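Local coordinates for protein endoglucanase (Clostridium thermocellum, PDB 2YIK) that probably hydrolyses internal beta-1,4-glucosidic bonds of cellulose, as a family 9 glycoside hydrolase with a largely helical catalytic domain, at residues D412-M425 against F505-G517. Numbering follows the deposited sequence.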
ATOM      1  N   ASP A 412     -22.677   7.076  -8.236  1.00 34.40           N
ATOM      2  CA  ASP A 412     -21.583   8.044  -8.218  1.00 35.51           C
ATOM      3  C   ASP A 412     -22.061   9.357  -7.605  1.00 36.10           C
ATOM      4  O   ASP A 412     -21.910  10.432  -8.187  1.00 35.80           O
ATOM      5  CB  ASP A 412     -21.046   8.281  -9.638  1.00 36.46           C
ATOM      6  CG  ASP A 412     -19.710   9.015  -9.649  1.00 38.44           C
ATOM      7  OD1 ASP A 412     -19.047   9.097  -8.590  1.00 38.63           O
ATOM      8  OD2 ASP A 412     -19.304   9.505 -10.723  1.00 39.40           O
ATOM      9  N   THR A 413     -22.644   9.252  -6.418  1.00 35.71           N
ATOM     10  CA  THR A 413     -23.140  10.415  -5.700  1.00 36.02           C
ATOM     11  C   THR A 413     -22.947  10.093  -4.223  1.00 35.16           C
ATOM     12  O   THR A 413     -23.012   8.926  -3.823  1.00 35.33           O
ATOM     13  CB  THR A 413     -24.653  10.668  -6.022  1.00 36.80           C
ATOM     14  OG1 THR A 413     -25.068  11.916  -5.458  1.00 38.28           O
ATOM     15  CG2 THR A 413     -25.528   9.561  -5.452  1.00 37.04           C
ATOM     16  N   PRO A 414     -22.678  11.115  -3.397  1.00 34.29           N
ATOM     17  CA  PRO A 414     -22.481  10.847  -1.973  1.00 33.82           C
ATOM     18  C   PRO A 414     -23.728  10.448  -1.242  1.00 33.79           C
ATOM     19  O   PRO A 414     -24.806  11.033  -1.412  1.00 34.78           O
ATOM     20  CB  PRO A 414     -21.909  12.151  -1.447  1.00 33.53           C
ATOM     21  CG  PRO A 414     -22.579  13.174  -2.306  1.00 33.39           C
ATOM     22  CD  PRO A 414     -22.496  12.549  -3.695  1.00 34.36           C
ATOM     23  N   SER A 415     -23.532   9.453  -0.394  1.00 32.75           N
ATOM     24  CA  SER A 415     -24.559   8.879   0.438  1.00 30.80           C
ATOM     25  C   SER A 415     -24.084   9.035   1.893  1.00 29.77           C
ATOM     26  O   SER A 415     -23.103   9.755   2.175  1.00 28.95           O
ATOM     27  CB  SER A 415     -24.738   7.377   0.092  1.00 30.15           C
ATOM     28  OG  SER A 415     -23.709   6.509   0.638  1.00 29.94           O
ATOM     29  N   LYS A 416     -24.817   8.417   2.819  1.00 29.36           N
ATOM     30  CA  LYS A 416     -24.476   8.448   4.232  1.00 30.26           C
ATOM     31  C   LYS A 416     -23.036   7.921   4.399  1.00 29.63           C
ATOM     32  O   LYS A 416     -22.348   8.297   5.345  1.00 30.12           O
ATOM     33  CB  LYS A 416     -25.464   7.589   5.045  1.00 30.78           C
ATOM     34  CG  LYS A 416     -25.522   6.116   4.632  1.00 33.57           C
ATOM     35  CD  LYS A 416     -26.528   5.340   5.485  1.00 36.47           C
ATOM     36  CE  LYS A 416     -26.608   3.897   5.000  1.00 38.02           C
ATOM     37  NZ  LYS A 416     -27.613   3.096   5.753  1.00 40.12           N
ATOM     38  N   TYR A 417     -22.568   7.049   3.501  1.00 27.68           N
ATOM     39  CA  TYR A 417     -21.194   6.536   3.636  1.00 26.48           C
ATOM     40  C   TYR A 417     -20.166   7.641   3.386  1.00 25.63           C
ATOM     41  O   TYR A 417     -19.310   7.903   4.232  1.00 23.74           O
ATOM     42  CB  TYR A 417     -20.938   5.347   2.692  1.00 25.65           C
ATOM     43  CG  TYR A 417     -21.811   4.149   3.003  1.00 26.48           C
ATOM     44  CD1 TYR A 417     -22.140   3.824   4.323  1.00 26.11           C
ATOM     45  CD2 TYR A 417     -22.326   3.351   1.981  1.00 27.22           C
ATOM     46  CE1 TYR A 417     -22.963   2.745   4.617  1.00 26.90           C
ATOM     47  CE2 TYR A 417     -23.152   2.264   2.267  1.00 27.06           C
ATOM     48  CZ  TYR A 417     -23.469   1.968   3.583  1.00 28.99           C
ATOM     49  OH  TYR A 417     -24.309   0.907   3.861  1.00 29.99           O
ATOM     50  N   ALA A 418     -20.256   8.291   2.229  1.00 26.51           N
ATOM     51  CA  ALA A 418     -19.346   9.379   1.897  1.00 27.06           C
ATOM     52  C   ALA A 418     -19.472  10.510   2.921  1.00 27.44           C
ATOM     53  O   ALA A 418     -18.474  11.103   3.325  1.00 28.40           O
ATOM     54  CB  ALA A 418     -19.646   9.905   0.502  1.00 27.29           C
ATOM     55  N   ASN A 419     -20.703  10.814   3.332  1.00 27.70           N
ATOM     56  CA  ASN A 419     -20.923  11.869   4.316  1.00 27.29           C
ATOM     57  C   ASN A 419     -20.195  11.495   5.598  1.00 27.13           C
ATOM     58  O   ASN A 419     -19.581  12.347   6.242  1.00 26.82           O
ATOM     59  CB  ASN A 419     -22.419  12.060   4.598  1.00 27.23           C
ATOM     60  CG  ASN A 419     -23.184  12.523   3.373  1.00 30.44           C
ATOM     61  OD1 ASN A 419     -22.619  13.155   2.484  1.00 30.24           O
ATOM     62  ND2 ASN A 419     -24.479  12.221   3.326  1.00 30.62           N
ATOM     63  N   TRP A 420     -20.261  10.216   5.962  1.00 26.80           N
ATOM     64  CA  TRP A 420     -19.579   9.739   7.157  1.00 25.67           C
ATOM     65  C   TRP A 420     -18.066   9.868   6.971  1.00 25.62           C
ATOM     66  O   TRP A 420     -17.352  10.325   7.871  1.00 25.13           O
ATOM     67  CB  TRP A 420     -19.919   8.276   7.421  1.00 25.19           C
ATOM     68  CG  TRP A 420     -19.043   7.661   8.467  1.00 24.25           C
ATOM     69  CD1 TRP A 420     -19.158   7.797   9.817  1.00 23.72           C
ATOM     70  CD2 TRP A 420     -17.883   6.846   8.241  1.00 24.59           C
ATOM     71  NE1 TRP A 420     -18.142   7.116  10.451  1.00 23.08           N
ATOM     72  CE2 TRP A 420     -17.348   6.524   9.508  1.00 23.82           C
ATOM     73  CE3 TRP A 420     -17.248   6.358   7.092  1.00 22.69           C
ATOM     74  CZ2 TRP A 420     -16.199   5.732   9.656  1.00 23.85           C
ATOM     75  CZ3 TRP A 420     -16.108   5.572   7.240  1.00 24.46           C
ATOM     76  CH2 TRP A 420     -15.597   5.267   8.516  1.00 23.87           C
ATOM     77  N   ALA A 421     -17.583   9.446   5.804  1.00 25.06           N
ATOM     78  CA  ALA A 421     -16.153   9.514   5.500  1.00 24.89           C
ATOM     79  C   ALA A 421     -15.660  10.950   5.678  1.00 24.15           C
ATOM     80  O   ALA A 421     -14.597  11.189   6.248  1.00 22.97           O
ATOM     81  CB  ALA A 421     -15.892   9.044   4.069  1.00 24.34           C
ATOM     82  N   ARG A 422     -16.450  11.897   5.185  1.00 23.84           N
ATOM     83  CA  ARG A 422     -16.103  13.306   5.293  1.00 25.86           C
ATOM     84  C   ARG A 422     -15.980  13.752   6.749  1.00 25.02           C
ATOM     85  O   ARG A 422     -15.060  14.489   7.102  1.00 25.36           O
ATOM     86  CB  ARG A 422     -17.149  14.172   4.594  1.00 26.14           C
ATOM     87  CG  ARG A 422     -16.686  15.604   4.432  1.00 27.55           C
ATOM     88  CD  ARG A 422     -17.754  16.503   3.841  1.00 27.85           C
ATOM     89  NE  ARG A 422     -17.191  17.803   3.485  1.00 28.73           N
ATOM     90  CZ  ARG A 422     -17.864  18.772   2.871  1.00 29.93           C
ATOM     91  NH1 ARG A 422     -19.135  18.593   2.545  1.00 28.74           N
ATOM     92  NH2 ARG A 422     -17.257  19.914   2.565  1.00 30.37           N
ATOM     93  N   SER A 423     -16.914  13.317   7.589  1.00 25.48           N
ATOM     94  CA  SER A 423     -16.871  13.688   8.997  1.00 25.70           C
ATOM     95  C   SER A 423     -15.577  13.154   9.614  1.00 24.07           C
ATOM     96  O   SER A 423     -14.959  13.813  10.442  1.00 24.77           O
ATOM     97  CB  SER A 423     -18.091  13.134   9.749  1.00 26.05           C
ATOM     98  OG  SER A 423     -17.972  11.749  10.019  1.00 32.12           O
ATOM     99  N   GLN A 424     -15.155  11.968   9.189  1.00 24.27           N
ATOM    100  CA  GLN A 424     -13.936  11.380   9.724  1.00 23.58           C
ATOM    101  C   GLN A 424     -12.679  12.100   9.227  1.00 25.11           C
ATOM    102  O   GLN A 424     -11.750  12.326  10.005  1.00 25.01           O
ATOM    103  CB  GLN A 424     -13.877   9.885   9.390  1.00 23.21           C
ATOM    104  CG  GLN A 424     -14.982   9.049  10.050  1.00 20.68           C
ATOM    105  CD  GLN A 424     -15.067   9.258  11.558  1.00 23.82           C
ATOM    106  OE1 GLN A 424     -16.000   9.893  12.063  1.00 25.62           O
ATOM    107  NE2 GLN A 424     -14.090   8.729  12.282  1.00 18.52           N
ATOM    108  N   MET A 425     -12.639  12.467   7.946  1.00 26.29           N
ATOM    109  CA  MET A 425     -11.471  13.183   7.430  1.00 26.78           C
ATOM    110  C   MET A 425     -11.381  14.550   8.104  1.00 25.99           C
ATOM    111  O   MET A 425     -10.287  15.005   8.458  1.00 26.80           O
ATOM    112  CB  MET A 425     -11.548  13.378   5.914  1.00 25.61           C
ATOM    113  CG  MET A 425     -10.275  13.988   5.327  1.00 27.40           C
ATOM    114  SD  MET A 425      -8.818  12.937   5.629  1.00 29.96           S
ATOM    115  CE  MET A 425      -8.963  11.778   4.185  1.00 28.70           C
ATOM    116  N   PHE A 505      -5.177   6.728   2.552  1.00 21.97           N
ATOM    117  CA  PHE A 505      -5.372   8.151   2.819  1.00 23.02           C
ATOM    118  C   PHE A 505      -5.329   8.964   1.520  1.00 24.11           C
ATOM    119  O   PHE A 505      -6.118   9.893   1.338  1.00 24.54           O
ATOM    120  CB  PHE A 505      -4.303   8.619   3.824  1.00 23.61           C
ATOM    121  CG  PHE A 505      -4.230  10.116   4.012  1.00 25.97           C
ATOM    122  CD1 PHE A 505      -5.373  10.874   4.266  1.00 25.89           C
ATOM    123  CD2 PHE A 505      -2.995  10.759   3.982  1.00 24.67           C
ATOM    124  CE1 PHE A 505      -5.289  12.256   4.467  1.00 26.65           C
ATOM    125  CE2 PHE A 505      -2.895  12.140   4.183  1.00 27.62           C
ATOM    126  CZ  PHE A 505      -4.042  12.893   4.434  1.00 26.79           C
ATOM    127  N   VAL A 506      -4.431   8.603   0.610  1.00 22.74           N
ATOM    128  CA  VAL A 506      -4.332   9.320  -0.655  1.00 23.09           C
ATOM    129  C   VAL A 506      -5.653   9.211  -1.407  1.00 24.17           C
ATOM    130  O   VAL A 506      -6.234  10.218  -1.815  1.00 24.73           O
ATOM    131  CB  VAL A 506      -3.197   8.756  -1.539  1.00 24.06           C
ATOM    132  CG1 VAL A 506      -3.207   9.439  -2.917  1.00 22.58           C
ATOM    133  CG2 VAL A 506      -1.861   8.963  -0.844  1.00 23.54           C
ATOM    134  N   GLY A 507      -6.129   7.980  -1.568  1.00 24.37           N
ATOM    135  CA  GLY A 507      -7.374   7.743  -2.275  1.00 24.15           C
ATOM    136  C   GLY A 507      -8.592   8.388  -1.637  1.00 24.27           C
ATOM    137  O   GLY A 507      -9.495   8.850  -2.346  1.00 22.41           O
ATOM    138  N   ALA A 508      -8.626   8.412  -0.304  1.00 23.38           N
ATOM    139  CA  ALA A 508      -9.748   9.004   0.419  1.00 24.00           C
ATOM    140  C   ALA A 508      -9.844  10.500   0.115  1.00 23.14           C
ATOM    141  O   ALA A 508     -10.936  11.033  -0.063  1.00 24.23           O
ATOM    142  CB  ALA A 508      -9.588   8.776   1.922  1.00 21.70           C
ATOM    143  N   CYS A 509      -8.698  11.173   0.071  1.00 23.62           N
ATOM    144  CA  CYS A 509      -8.664  12.599  -0.237  1.00 24.20           C
ATOM    145  C   CYS A 509      -9.248  12.836  -1.620  1.00 24.86           C
ATOM    146  O   CYS A 509     -10.076  13.731  -1.799  1.00 24.84           O
ATOM    147  CB  CYS A 509      -7.231  13.123  -0.200  1.00 25.52           C
ATOM    148  SG  CYS A 509      -6.491  13.190   1.457  1.00 25.93           S
ATOM    149  N   ALA A 510      -8.816  12.029  -2.592  1.00 25.11           N
ATOM    150  CA  ALA A 510      -9.307  12.145  -3.962  1.00 25.85           C
ATOM    151  C   ALA A 510     -10.805  11.887  -4.009  1.00 26.15           C
ATOM    152  O   ALA A 510     -11.545  12.603  -4.685  1.00 26.73           O
ATOM    153  CB  ALA A 510      -8.583  11.155  -4.875  1.00 23.50           C
ATOM    154  N   GLY A 511     -11.237  10.849  -3.296  1.00 25.34           N
ATOM    155  CA  GLY A 511     -12.646  10.497  -3.266  1.00 24.46           C
ATOM    156  C   GLY A 511     -13.507  11.587  -2.651  1.00 24.91           C
ATOM    157  O   GLY A 511     -14.623  11.835  -3.110  1.00 24.93           O
ATOM    158  N   LEU A 512     -12.999  12.226  -1.602  1.00 24.20           N
ATOM    159  CA  LEU A 512     -13.732  13.304  -0.940  1.00 26.52           C
ATOM    160  C   LEU A 512     -13.809  14.516  -1.855  1.00 27.11           C
ATOM    161  O   LEU A 512     -14.814  15.227  -1.882  1.00 28.30           O
ATOM    162  CB  LEU A 512     -13.049  13.687   0.381  1.00 23.02           C
ATOM    163  CG  LEU A 512     -13.283  12.676   1.505  1.00 24.61           C
ATOM    164  CD1 LEU A 512     -12.286  12.900   2.626  1.00 24.26           C
ATOM    165  CD2 LEU A 512     -14.716  12.792   2.002  1.00 22.63           C
ATOM    166  N   TYR A 513     -12.741  14.757  -2.607  1.00 27.90           N
ATOM    167  CA  TYR A 513     -12.733  15.887  -3.520  1.00 30.00           C
ATOM    168  C   TYR A 513     -13.755  15.621  -4.619  1.00 29.72           C
ATOM    169  O   TYR A 513     -14.425  16.532  -5.109  1.00 30.04           O
ATOM    170  CB  TYR A 513     -11.354  16.071  -4.147  1.00 30.93           C
ATOM    171  CG  TYR A 513     -11.301  17.296  -5.024  1.00 33.67           C
ATOM    172  CD1 TYR A 513     -11.294  18.575  -4.466  1.00 33.98           C
ATOM    173  CD2 TYR A 513     -11.324  17.179  -6.413  1.00 33.65           C
ATOM    174  CE1 TYR A 513     -11.313  19.717  -5.276  1.00 34.56           C
ATOM    175  CE2 TYR A 513     -11.347  18.306  -7.228  1.00 35.77           C
ATOM    176  CZ  TYR A 513     -11.342  19.571  -6.654  1.00 34.86           C
ATOM    177  OH  TYR A 513     -11.361  20.681  -7.467  1.00 37.29           O
ATOM    178  N   ARG A 514     -13.876  14.356  -4.997  1.00 29.71           N
ATOM    179  CA  ARG A 514     -14.815  13.963  -6.031  1.00 30.01           C
ATOM    180  C   ARG A 514     -16.251  14.366  -5.711  1.00 30.68           C
ATOM    181  O   ARG A 514     -16.954  14.905  -6.563  1.00 31.16           O
ATOM    182  CB  ARG A 514     -14.759  12.451  -6.235  1.00 29.75           C
ATOM    183  CG  ARG A 514     -15.689  11.928  -7.325  1.00 31.54           C
ATOM    184  CD  ARG A 514     -15.553  10.419  -7.486  1.00 31.40           C
ATOM    185  NE  ARG A 514     -16.253   9.918  -8.664  1.00 30.29           N
ATOM    186  CZ  ARG A 514     -15.662   9.589  -9.812  1.00 31.28           C
ATOM    187  NH1 ARG A 514     -14.353   9.700  -9.946  1.00 30.66           N
ATOM    188  NH2 ARG A 514     -16.390   9.159 -10.832  1.00 28.40           N
ATOM    189  N   PHE A 515     -16.684  14.109  -4.480  1.00 30.49           N
ATOM    190  CA  PHE A 515     -18.056  14.412  -4.083  1.00 31.94           C
ATOM    191  C   PHE A 515     -18.258  15.739  -3.357  1.00 31.60           C
ATOM    192  O   PHE A 515     -19.357  16.278  -3.372  1.00 31.49           O
ATOM    193  CB  PHE A 515     -18.610  13.300  -3.178  1.00 31.86           C
ATOM    194  CG  PHE A 515     -18.595  11.928  -3.798  1.00 32.97           C
ATOM    195  CD1 PHE A 515     -19.241  11.684  -5.006  1.00 32.54           C
ATOM    196  CD2 PHE A 515     -17.961  10.867  -3.153  1.00 32.40           C
ATOM    197  CE1 PHE A 515     -19.259  10.407  -5.562  1.00 32.37           C
ATOM    198  CE2 PHE A 515     -17.973   9.584  -3.701  1.00 32.10           C
ATOM    199  CZ  PHE A 515     -18.626   9.356  -4.909  1.00 32.81           C
ATOM    200  N   PHE A 516     -17.207  16.263  -2.731  1.00 32.68           N
ATOM    201  CA  PHE A 516     -17.324  17.494  -1.954  1.00 33.67           C
ATOM    202  C   PHE A 516     -16.429  18.674  -2.337  1.00 35.32           C
ATOM    203  O   PHE A 516     -16.465  19.708  -1.673  1.00 34.24           O
ATOM    204  CB  PHE A 516     -17.094  17.178  -0.468  1.00 32.37           C
ATOM    205  CG  PHE A 516     -17.958  16.064   0.062  1.00 31.36           C
ATOM    206  CD1 PHE A 516     -19.342  16.207   0.116  1.00 31.31           C
ATOM    207  CD2 PHE A 516     -17.390  14.865   0.480  1.00 30.27           C
ATOM    208  CE1 PHE A 516     -20.155  15.176   0.577  1.00 30.90           C
ATOM    209  CE2 PHE A 516     -18.189  13.824   0.944  1.00 30.74           C
ATOM    210  CZ  PHE A 516     -19.577  13.977   0.993  1.00 30.80           C
ATOM    211  N   GLY A 517     -15.632  18.546  -3.394  1.00 37.44           N
ATOM    212  CA  GLY A 517     -14.766  19.653  -3.768  1.00 41.89           C
ATOM    213  C   GLY A 517     -15.486  20.878  -4.320  1.00 45.29           C
ATOM    214  O   GLY A 517     -16.443  20.719  -5.083  1.00 44.67           O
TER
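Arg422 lies along one face of the Phe516 ring, and its long aliphatic stem suits it to the place. With CG anti to the backbone N (chi1 -168°) and the chain extended as far as NE, CB meets Phe516 CE2 and Leu512 CD2, CG passes Phe516 CD2, and CD stands over the ring centre, 3.8 Å from the Phe516 centroid, in a CH-pi contact. Beyond it the guanidinium, its plane 20° from that of the ring, is displaced toward Phe516 CB and CD1 in an offset stack, with NH1 3.4 Å from Phe516 CD1; Arg422 NE also hydrogen-bonds the hydroxyl of Tyr40. The other face of Phe516 is backed by CB of Phe515. Helices 416-428 and 499-516 belong to the (alpha/alpha)6 barrel of family 9, and their short segments cross at -120° with axes 10.4 Å apart. Knobs-into-holes packing joins them: small Ala418 and Ala421 let Leu512 CD2 settle against Arg422 CA, Leu512 CD1 meets Met425 CB, and flexible Met425 bends so that CE reaches Ala508 and Cys509 and SD lies at the edge of Phe505. Ahead of helix 416-428, the rigid, apolar Pro414 suits an aromatic neighbour: its N lies over one face of Phe515, toward the rim, and its CB touches Phe516 CZ. Two residues earlier, Asp412 forms a side-on salt bridge with Arg514, whose in-plane NE and NH2 match the two carboxylate oxygens, while Arg514 NH1 turns to Gln144.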